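Local atomic coordinates of beta-porphyranase A (Bacteroides plebeius, PDB entry 4AW7), a protein that cleaves the sulfated red-seaweed polysaccharide porphyran at the (1->4) linkages between beta-D-galactopyranose and alpha-L-galactopyranose-6-sulfate. Residues D286-S289 with S290-V294; F361-L364 with W365-V368; I511-P514 with V515-K519. One frame throughout, in Å; residues are numbered along the deposited sequence. Where two conformers were deposited one is given.

Contact 1: D286-S289 with S290-V294; sequences DDIS and SVRSV
D286 and S290 hold each other at two points. The backbone N of D286 donates to S290 OG over 2.9 Å in a nearly straight bond (177°), and S290 N returns a bond to D286 O, also at 2.9 Å. A water joins S290 OG to S289 OG, and the side chain of S290 lies about 10 Å from a bound galactose. Two residues on, R292 lays its side chain back over I288 and S289. Its NH1 rests 3.3 Å from S289 CB, and S289 CA lies under one face of the guanidinium, toward its rim, while NH2 meets CG2 of I288 at 3.5 Å. Extended from CG to NE, the arginine chain carries its charge across I288 to D277, which forms a salt bridge with NH1; NE bonds to Y430 O. The backbone beneath is a type I turn from S289 to R292, closed by R292 N to S289 O at 3.2 Å, and a second water spans S289 O and S293 OG. Behind this shell, D286 CG is anti to the backbone N (chi1 -178°), and OD1 accepts from both I288 N and S289 N, which arrive from opposite faces of the carboxylate plane. This Asx turn and Asx motif shape the loop from strand 268-276, bearing the probable nucleophile E272, into helix 293-305, a beta-to-alpha connection of the (beta/alpha)8-type catalytic domain.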
ATOM      1  N   ASP A 286      20.380   4.312  13.017  1.00 18.97           N
ATOM      2  CA  ASP A 286      21.142   3.303  13.727  0.50 19.42           C
ATOM      3  C   ASP A 286      21.183   2.025  12.867  1.00 19.61           C
ATOM      4  O   ASP A 286      20.119   1.606  12.466  1.00 18.76           O
ATOM      5  CB  ASP A 286      20.380   3.020  15.030  0.50 19.32           C
ATOM      6  CG  ASP A 286      21.065   2.018  15.903  0.50 19.99           C
ATOM      7  OD1 ASP A 286      20.898   0.822  15.678  0.50 18.52           O
ATOM      8  OD2 ASP A 286      21.775   2.431  16.835  0.50 25.52           O
ATOM      9  N   ASP A 287      22.338   1.386  12.655  1.00 20.68           N
ATOM     10  CA  ASP A 287      22.421   0.161  11.820  1.00 22.30           C
ATOM     11  C   ASP A 287      21.522  -0.996  12.262  1.00 23.60           C
ATOM     12  O   ASP A 287      21.161  -1.813  11.431  1.00 24.44           O
ATOM     13  CB  ASP A 287      23.840  -0.436  11.745  1.00 23.55           C
ATOM     14  CG  ASP A 287      24.728   0.168  10.660  1.00 25.16           C
ATOM     15  OD1 ASP A 287      24.265   0.558   9.568  1.00 25.96           O
ATOM     16  OD2 ASP A 287      25.971   0.169  10.892  1.00 33.33           O
ATOM     17  N   ILE A 288      21.187  -1.108  13.533  1.00 23.53           N
ATOM     18  CA  ILE A 288      20.308  -2.208  13.955  1.00 24.52           C
ATOM     19  C   ILE A 288      18.865  -1.767  14.015  1.00 22.74           C
ATOM     20  O   ILE A 288      17.976  -2.407  13.453  1.00 23.13           O
ATOM     21  CB  ILE A 288      20.683  -2.765  15.334  1.00 25.32           C
ATOM     22  CG1 ILE A 288      22.098  -3.375  15.297  1.00 29.02           C
ATOM     23  CG2 ILE A 288      19.619  -3.789  15.761  1.00 26.29           C
ATOM     24  CD1 ILE A 288      22.743  -3.576  16.687  1.00 33.83           C
ATOM     25  N   SER A 289      18.594  -0.641  14.644  1.00 22.13           N
ATOM     26  CA  SER A 289      17.214  -0.308  14.783  1.00 21.74           C
ATOM     27  C   SER A 289      16.568   0.129  13.448  1.00 20.14           C
ATOM     28  O   SER A 289      15.435  -0.189  13.178  1.00 20.69           O
ATOM     29  CB  SER A 289      16.994   0.662  15.942  1.00 24.34           C
ATOM     30  OG  SER A 289      16.999   1.976  15.537  1.00 27.47           O
ATOM     31  N   SER A 290      17.319   0.823  12.597  1.00 17.62           N
ATOM     32  CA  SER A 290      16.728   1.419  11.411  1.00 17.33           C
ATOM     33  C   SER A 290      16.479   0.399  10.294  1.00 16.56           C
ATOM     34  O   SER A 290      15.649   0.649   9.415  1.00 17.80           O
ATOM     35  CB  SER A 290      17.570   2.598  10.923  1.00 17.31           C
ATOM     36  OG  SER A 290      17.786   3.571  11.955  1.00 19.37           O
ATOM     37  N   VAL A 291      17.089  -0.786  10.352  1.00 16.59           N
ATOM     38  CA  VAL A 291      16.765  -1.879   9.411  1.00 17.54           C
ATOM     39  C   VAL A 291      15.585  -2.763   9.840  1.00 16.45           C
ATOM     40  O   VAL A 291      15.090  -3.568   9.006  1.00 17.78           O
ATOM     41  CB  VAL A 291      17.981  -2.768   9.086  1.00 19.02           C
ATOM     42  CG1 VAL A 291      19.121  -1.896   8.625  1.00 21.25           C
ATOM     43  CG2 VAL A 291      18.386  -3.669  10.272  1.00 20.20           C
ATOM     44  N   ARG A 292      15.071  -2.594  11.043  1.00 17.09           N
ATOM     45  CA  ARG A 292      13.920  -3.387  11.499  1.00 18.32           C
ATOM     46  C   ARG A 292      12.712  -3.178  10.521  1.00 18.50           C
ATOM     47  O   ARG A 292      11.902  -4.095  10.291  1.00 20.32           O
ATOM     48  CB  ARG A 292      13.565  -3.075  12.970  1.00 19.78           C
ATOM     49  CG  ARG A 292      14.651  -3.438  13.984  1.00 21.04           C
ATOM     50  CD  ARG A 292      14.417  -2.971  15.466  1.00 24.32           C
ATOM     51  NE  ARG A 292      15.541  -3.388  16.329  1.00 23.84           N
ATOM     52  CZ  ARG A 292      16.008  -2.739  17.398  1.00 28.03           C
ATOM     53  NH1 ARG A 292      15.493  -1.573  17.773  1.00 29.40           N
ATOM     54  NH2 ARG A 292      17.027  -3.261  18.099  1.00 28.39           N
ATOM     55  N   SER A 293      12.612  -1.991   9.907  1.00 16.73           N
ATOM     56  CA  SER A 293      11.566  -1.672   8.899  1.00 15.37           C
ATOM     57  C   SER A 293      11.445  -2.624   7.738  1.00 13.99           C
ATOM     58  O   SER A 293      10.393  -2.721   7.105  1.00 13.24           O
ATOM     59  CB  SER A 293      11.832  -0.246   8.332  1.00 15.44           C
ATOM     60  OG  SER A 293      11.638   0.728   9.314  1.00 22.39           O
ATOM     61  N   VAL A 294      12.537  -3.294   7.390  1.00 13.64           N
ATOM     62  CA  VAL A 294      12.525  -4.185   6.236  1.00 12.29           C
ATOM     63  C   VAL A 294      11.484  -5.290   6.380  1.00 10.28           C
ATOM     64  O   VAL A 294      10.849  -5.665   5.411  1.00 10.53           O
ATOM     65  CB  VAL A 294      13.919  -4.768   5.958  1.00 12.25           C
ATOM     66  CG1 VAL A 294      13.869  -5.928   4.972  1.00 14.19           C
ATOM     67  CG2 VAL A 294      14.841  -3.634   5.439  1.00 15.04           C
TER
HETATM   68  O   HOH W   1      13.307   0.382  11.767  1.00 24.74           O
HETATM   69  O   HOH W   2      15.520   3.851  13.592  1.00 25.85           O

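Contact 2: F361-L364 with W365-V368; sequences FFEL and WKNV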
ATOM      1  N   PHE A 361      16.357  -5.970   1.045  1.00  8.47           N
ATOM      2  CA  PHE A 361      14.971  -6.023   0.608  1.00  7.78           C
ATOM      3  C   PHE A 361      14.898  -6.091  -0.903  1.00  7.93           C
ATOM      4  O   PHE A 361      14.160  -6.882  -1.487  1.00  7.90           O
ATOM      5  CB  PHE A 361      14.197  -4.791   1.113  1.00  9.15           C
ATOM      6  CG  PHE A 361      12.816  -4.680   0.534  1.00  8.03           C
ATOM      7  CD1 PHE A 361      11.800  -5.540   0.901  1.00  8.87           C
ATOM      8  CD2 PHE A 361      12.532  -3.690  -0.375  1.00  9.67           C
ATOM      9  CE1 PHE A 361      10.550  -5.441   0.326  1.00  9.05           C
ATOM     10  CE2 PHE A 361      11.277  -3.586  -0.974  1.00  9.35           C
ATOM     11  CZ  PHE A 361      10.264  -4.462  -0.600  1.00  9.63           C
ATOM     12  N   PHE A 362      15.690  -5.242  -1.561  1.00  8.34           N
ATOM     13  CA  PHE A 362      15.723  -5.208  -3.010  1.00  8.88           C
ATOM     14  C   PHE A 362      16.459  -6.422  -3.603  1.00  8.82           C
ATOM     15  O   PHE A 362      16.086  -6.932  -4.652  1.00  8.85           O
ATOM     16  CB  PHE A 362      16.260  -3.877  -3.483  1.00  8.72           C
ATOM     17  CG  PHE A 362      15.416  -2.712  -3.002  1.00  8.18           C
ATOM     18  CD1 PHE A 362      14.211  -2.440  -3.594  1.00  8.88           C
ATOM     19  CD2 PHE A 362      15.826  -1.932  -1.947  1.00  9.14           C
ATOM     20  CE1 PHE A 362      13.432  -1.407  -3.154  1.00  9.35           C
ATOM     21  CE2 PHE A 362      15.050  -0.868  -1.514  1.00  8.90           C
ATOM     22  CZ  PHE A 362      13.849  -0.604  -2.132  1.00  9.41           C
ATOM     23  N   GLU A 363      17.486  -6.908  -2.925  1.00  9.20           N
ATOM     24  CA  GLU A 363      18.156  -8.142  -3.373  1.00  9.75           C
ATOM     25  C   GLU A 363      17.159  -9.310  -3.399  1.00  9.40           C
ATOM     26  O   GLU A 363      17.095 -10.064  -4.370  1.00  9.84           O
ATOM     27  CB  GLU A 363      19.333  -8.477  -2.468  1.00 10.98           C
ATOM     28  CG  GLU A 363      20.202  -9.598  -3.059  1.00 13.67           C
ATOM     29  CD  GLU A 363      20.984  -9.096  -4.293  1.00 16.74           C
ATOM     30  OE1 GLU A 363      21.684  -8.134  -4.137  1.00 20.46           O
ATOM     31  OE2 GLU A 363      20.885  -9.631  -5.439  1.00 21.33           O
ATOM     32  N   LEU A 364      16.342  -9.416  -2.352  1.00  8.73           N
ATOM     33  CA  LEU A 364      15.415 -10.516  -2.229  1.00  8.41           C
ATOM     34  C   LEU A 364      14.474 -10.580  -3.443  1.00  8.60           C
ATOM     35  O   LEU A 364      14.119 -11.673  -3.909  1.00  8.84           O
ATOM     36  CB  LEU A 364      14.579 -10.331  -0.943  1.00  8.50           C
ATOM     37  CG  LEU A 364      13.440 -11.287  -0.652  1.00  8.67           C
ATOM     38  CD1 LEU A 364      14.017 -12.698  -0.413  1.00 10.95           C
ATOM     39  CD2 LEU A 364      12.614 -10.830   0.532  1.00  9.99           C
ATOM     40  N   TRP A 365      14.033  -9.413  -3.896  1.00  8.28           N
ATOM     41  CA  TRP A 365      13.074  -9.299  -4.974  1.00  8.31           C
ATOM     42  C   TRP A 365      13.685  -9.047  -6.337  1.00  8.75           C
ATOM     43  O   TRP A 365      12.987  -8.864  -7.322  1.00  8.53           O
ATOM     44  CB  TRP A 365      12.047  -8.214  -4.621  1.00  8.18           C
ATOM     45  CG  TRP A 365      11.177  -8.614  -3.458  1.00  7.93           C
ATOM     46  CD1 TRP A 365      11.302  -8.231  -2.171  1.00  8.30           C
ATOM     47  CD2 TRP A 365      10.079  -9.531  -3.506  1.00  7.96           C
ATOM     48  NE1 TRP A 365      10.352  -8.849  -1.406  1.00  8.48           N
ATOM     49  CE2 TRP A 365       9.580  -9.649  -2.209  1.00  8.75           C
ATOM     50  CE3 TRP A 365       9.452 -10.223  -4.535  1.00  8.20           C
ATOM     51  CZ2 TRP A 365       8.469 -10.439  -1.908  1.00  9.41           C
ATOM     52  CZ3 TRP A 365       8.352 -11.030  -4.222  1.00  9.66           C
ATOM     53  CH2 TRP A 365       7.873 -11.094  -2.916  1.00 10.20           C
ATOM     54  N   LYS A 366      15.011  -9.066  -6.435  1.00  9.60           N
ATOM     55  CA  LYS A 366      15.638  -8.744  -7.710  1.00 10.47           C
ATOM     56  C   LYS A 366      15.250  -9.779  -8.769  1.00  9.10           C
ATOM     57  O   LYS A 366      15.155 -10.978  -8.504  1.00 11.09           O
ATOM     58  CB  LYS A 366      17.166  -8.652  -7.558  1.00 12.75           C
ATOM     59  CG  LYS A 366      17.874  -8.070  -8.817  1.00 15.23           C
ATOM     60  CD  LYS A 366      19.374  -7.928  -8.532  1.00 16.81           C
ATOM     61  CE  LYS A 366      20.261  -7.780  -9.778  1.00 18.49           C
ATOM     62  NZ  LYS A 366      21.634  -7.468  -9.400  1.00 21.73           N
ATOM     63  N   ASN A 367      14.983  -9.295  -9.965  1.00  9.59           N
ATOM     64  CA  ASN A 367      14.561 -10.116 -11.110  1.00  9.73           C
ATOM     65  C   ASN A 367      13.176 -10.698 -11.047  1.00  9.25           C
ATOM     66  O   ASN A 367      12.711 -11.251 -12.029  1.00 11.01           O
ATOM     67  CB  ASN A 367      15.618 -11.185 -11.468  1.00 11.15           C
ATOM     68  CG  ASN A 367      16.929 -10.541 -11.958  1.00 14.96           C
ATOM     69  OD1 ASN A 367      16.922  -9.819 -12.941  1.00 20.83           O
ATOM     70  ND2 ASN A 367      17.994 -10.787 -11.258  1.00 24.79           N
ATOM     71  N   VAL A 368      12.478 -10.541  -9.923  1.00  8.33           N
ATOM     72  CA  VAL A 368      11.143 -11.108  -9.798  1.00  8.32           C
ATOM     73  C   VAL A 368      10.184 -10.308 -10.679  1.00  8.92           C
ATOM     74  O   VAL A 368      10.029  -9.106 -10.527  1.00  9.41           O
ATOM     75  CB  VAL A 368      10.642 -11.140  -8.342  1.00  7.99           C
ATOM     76  CG1 VAL A 368       9.187 -11.632  -8.266  1.00  9.52           C
ATOM     77  CG2 VAL A 368      11.569 -11.985  -7.458  1.00  9.49           C
TER
HETATM   78  O   HOH W   3      22.242  -6.572  -6.673  1.00 28.77           O
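The ammonium of K366 is gripped from two directions: it donates to a water at 2.9 Å from NZ, which passes a hydrogen bond on to OE1 of E363, and it bonds directly to the backbone O of D62. The other carboxylate oxygen, E363 OE2, stays 4.6 Å from K366 NZ, beyond a salt bridge, so the two charges meet through water. E363 bends at chi2 (71°) so that its carboxylate passes obliquely across the extended lysine chain, OE2 lying 3.8 Å from K366 CD. The backbones are tied more closely, K366 N donating to E363 O at 3.1 Å. W365 N, by contrast, has just weak bonds to F361 O and F362 O, as the helix gives way to a type II turn from W365 to V368; N367, at its third position, has the positive phi that such a turn requires.

On the buried side the indole carries the contact. L364 CG sits over the face of its five-membered ring, 4.2 Å from the centroid, and L364 CD2 reaches NE1, which donates to N298 OD1. F361 approaches obliquely, the planes at 58°, bringing CE1 within 3.8 Å of W365 CD1. With an alanine here in place of the tryptophan, N298 would probably lose its indole NH partner and a gap would open beside F361 and L364.

W365 also stacks on F44 and touches L301 and M305, while F361 meets F297 edge-to-face. The short helix 359-365 and the turn after it thus pack against helix 293-305 and, through L364, W365 and V368, against strands 392-399 and 454-462, before the chain enters strand 371-377.

Contact 3: I511-P514 with V515-K519; sequences IGRP and VSASK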
ATOM      1  N   ILE A 511     -14.359  -5.270  10.300  1.00  8.40           N
ATOM      2  CA  ILE A 511     -15.081  -4.858  11.505  1.00  8.84           C
ATOM      3  C   ILE A 511     -14.181  -3.987  12.360  1.00  8.87           C
ATOM      4  O   ILE A 511     -12.970  -4.176  12.433  1.00  9.17           O
ATOM      5  CB  ILE A 511     -15.627  -6.056  12.317  1.00  9.46           C
ATOM      6  CG1 ILE A 511     -14.509  -6.974  12.766  1.00 10.36           C
ATOM      7  CG2 ILE A 511     -16.684  -6.816  11.497  1.00 11.21           C
ATOM      8  CD1 ILE A 511     -14.970  -8.134  13.717  1.00 12.81           C
ATOM      9  N   GLY A 512     -14.812  -3.014  13.025  1.00  9.21           N
ATOM     10  CA  GLY A 512     -14.191  -2.222  14.094  1.00  9.34           C
ATOM     11  C   GLY A 512     -15.054  -2.432  15.326  1.00 10.12           C
ATOM     12  O   GLY A 512     -16.216  -2.027  15.349  1.00 10.67           O
ATOM     13  N   ARG A 513     -14.478  -3.069  16.342  1.00 10.13           N
ATOM     14  CA  ARG A 513     -15.239  -3.365  17.569  1.00 11.07           C
ATOM     15  C   ARG A 513     -14.268  -3.328  18.739  1.00 11.15           C
ATOM     16  O   ARG A 513     -13.076  -3.560  18.590  1.00 10.96           O
ATOM     17  CB  ARG A 513     -15.870  -4.775  17.524  1.00 11.33           C
ATOM     18  CG  ARG A 513     -16.641  -5.143  16.258  1.00 11.71           C
ATOM     19  CD  ARG A 513     -17.451  -6.361  16.453  1.00 12.12           C
ATOM     20  NE  ARG A 513     -18.664  -6.037  17.227  1.00 13.11           N
ATOM     21  CZ  ARG A 513     -19.472  -6.923  17.821  1.00 12.80           C
ATOM     22  NH1 ARG A 513     -19.155  -8.194  17.867  1.00 12.73           N
ATOM     23  NH2 ARG A 513     -20.554  -6.487  18.455  1.00 13.72           N
ATOM     24  N   PRO A 514     -14.790  -3.087  19.959  1.00 12.43           N
ATOM     25  CA  PRO A 514     -13.954  -3.325  21.135  1.00 12.54           C
ATOM     26  C   PRO A 514     -13.240  -4.671  21.057  1.00 12.94           C
ATOM     27  O   PRO A 514     -13.860  -5.634  20.577  1.00 13.64           O
ATOM     28  CB  PRO A 514     -14.964  -3.306  22.289  1.00 13.75           C
ATOM     29  CG  PRO A 514     -16.023  -2.366  21.802  1.00 14.83           C
ATOM     30  CD  PRO A 514     -16.179  -2.759  20.312  1.00 13.62           C
ATOM     31  N   VAL A 515     -11.997  -4.787  21.541  1.00 12.92           N
ATOM     32  CA  VAL A 515     -11.248  -6.031  21.392  1.00 15.66           C
ATOM     33  C   VAL A 515     -11.972  -7.245  22.001  1.00 15.59           C
ATOM     34  O   VAL A 515     -11.808  -8.355  21.503  1.00 17.92           O
ATOM     35  CB  VAL A 515      -9.788  -5.958  21.896  1.00 16.07           C
ATOM     36  CG1 VAL A 515      -9.000  -5.026  21.035  1.00 17.97           C
ATOM     37  CG2 VAL A 515      -9.699  -5.546  23.380  1.00 18.69           C
ATOM     38  N   SER A 516     -12.840  -7.038  23.005  1.00 16.39           N
ATOM     39  CA  SER A 516     -13.559  -8.156  23.640  0.50 16.72           C
ATOM     40  C   SER A 516     -14.821  -8.581  22.903  1.00 16.33           C
ATOM     41  O   SER A 516     -15.393  -9.634  23.228  1.00 18.19           O
ATOM     42  CB  SER A 516     -13.922  -7.815  25.097  0.50 17.53           C
ATOM     43  OG  SER A 516     -14.826  -6.733  25.143  0.50 19.04           O
ATOM     44  N   ALA A 517     -15.267  -7.803  21.933  1.00 15.06           N
ATOM     45  CA  ALA A 517     -16.484  -8.129  21.223  1.00 14.56           C
ATOM     46  C   ALA A 517     -16.267  -9.315  20.265  1.00 15.10           C
ATOM     47  O   ALA A 517     -15.134  -9.584  19.812  1.00 16.21           O
ATOM     48  CB  ALA A 517     -17.047  -6.926  20.496  1.00 15.39           C
ATOM     49  N   SER A 518     -17.347 -10.044  19.973  1.00 14.68           N
ATOM     50  CA  SER A 518     -17.228 -11.228  19.141  1.00 15.20           C
ATOM     51  C   SER A 518     -16.676 -10.915  17.741  1.00 14.57           C
ATOM     52  O   SER A 518     -17.117  -9.965  17.093  1.00 14.37           O
ATOM     53  CB  SER A 518     -18.611 -11.848  19.001  1.00 15.47           C
ATOM     54  OG  SER A 518     -18.558 -13.020  18.207  1.00 17.59           O
ATOM     55  N   LYS A 519     -15.779 -11.788  17.289  1.00 14.60           N
ATOM     56  CA  LYS A 519     -15.298 -11.778  15.912  1.00 15.07           C
ATOM     57  C   LYS A 519     -15.835 -12.995  15.128  1.00 16.12           C
ATOM     58  O   LYS A 519     -15.296 -13.317  14.051  1.00 17.32           O
ATOM     59  CB  LYS A 519     -13.786 -11.792  15.880  1.00 14.97           C
ATOM     60  CG  LYS A 519     -13.166 -10.584  16.563  1.00 15.49           C
ATOM     61  CD  LYS A 519     -11.711 -10.771  16.647  1.00 17.38           C
ATOM     62  CE  LYS A 519     -10.974  -9.587  17.205  1.00 16.35           C
ATOM     63  NZ  LYS A 519     -11.240  -9.281  18.629  1.00 15.72           N
TER
HETATM   64  O   HOH W   4     -13.531  -7.656  18.621  1.00 15.42           O
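R513 and A517 make the tight part of this turn. The methyl CB of A517 lies over the centre of the R513 guanidinium, 3.5 Å above its plane, while at the edge of the same group NH1 donates to S518 O at 2.8 Å. That bond lies almost in the guanidinium plane and meets a lone pair of the carbonyl, so the arginine is covered on one face and tied at its rim. A bend at chi3 (77°) turns the guanidinium toward A517 and S518. The charge is answered by D573, which forms a salt bridge with NH1 and also accepts from S518 N, and NH2 bonds to G575 O; this buried arginine is consequently held along several of its N-H groups.

The outer side is looser. P514 to A517 form a type I turn closed by A517 N to P514 O at 2.9 Å, and here the side chains barely meet: CD of P514 comes no nearer than 4.3 Å to CB of A517, and the exposed P514 touches a crystal neighbour. A water lies 2.8 Å from P514 O and accepts from K519 NZ. I511 CD1 only brushes K519 CG, the two chains crossing at about a right angle, while the ammonium of K519 makes a cation-pi contact with F547.

Strand 503-514 ends here between strands 577-589 and 546-555, bonded to H577 through G512 and to F547 and G549 through R513 and I511. The turn then carries the chain over to strand 522-525, which belongs to a separate four-stranded antiparallel sheet.

Contacts 1 and 2 are neighbours in space: V294 CG1 packs 4.0 Å from F361 CB, and both contacts involve helix 293-305, contact 1 leading into it and contact 2 lying against its flank. Contact 2 is the most buried of the three and relies on aromatic and aliphatic side chains, its one charged pair reaching each other through water. Contact 1, partly buried nearer the substrate, is built mainly from hydroxyl, carboxylate and backbone bonds. Contact 3 stands apart in the C-terminal beta region, its nearest atoms about 24 Å from contact 1 and 26 Å from contact 2; there a buried arginine is bonded to an otherwise partly exposed strand-to-strand turn.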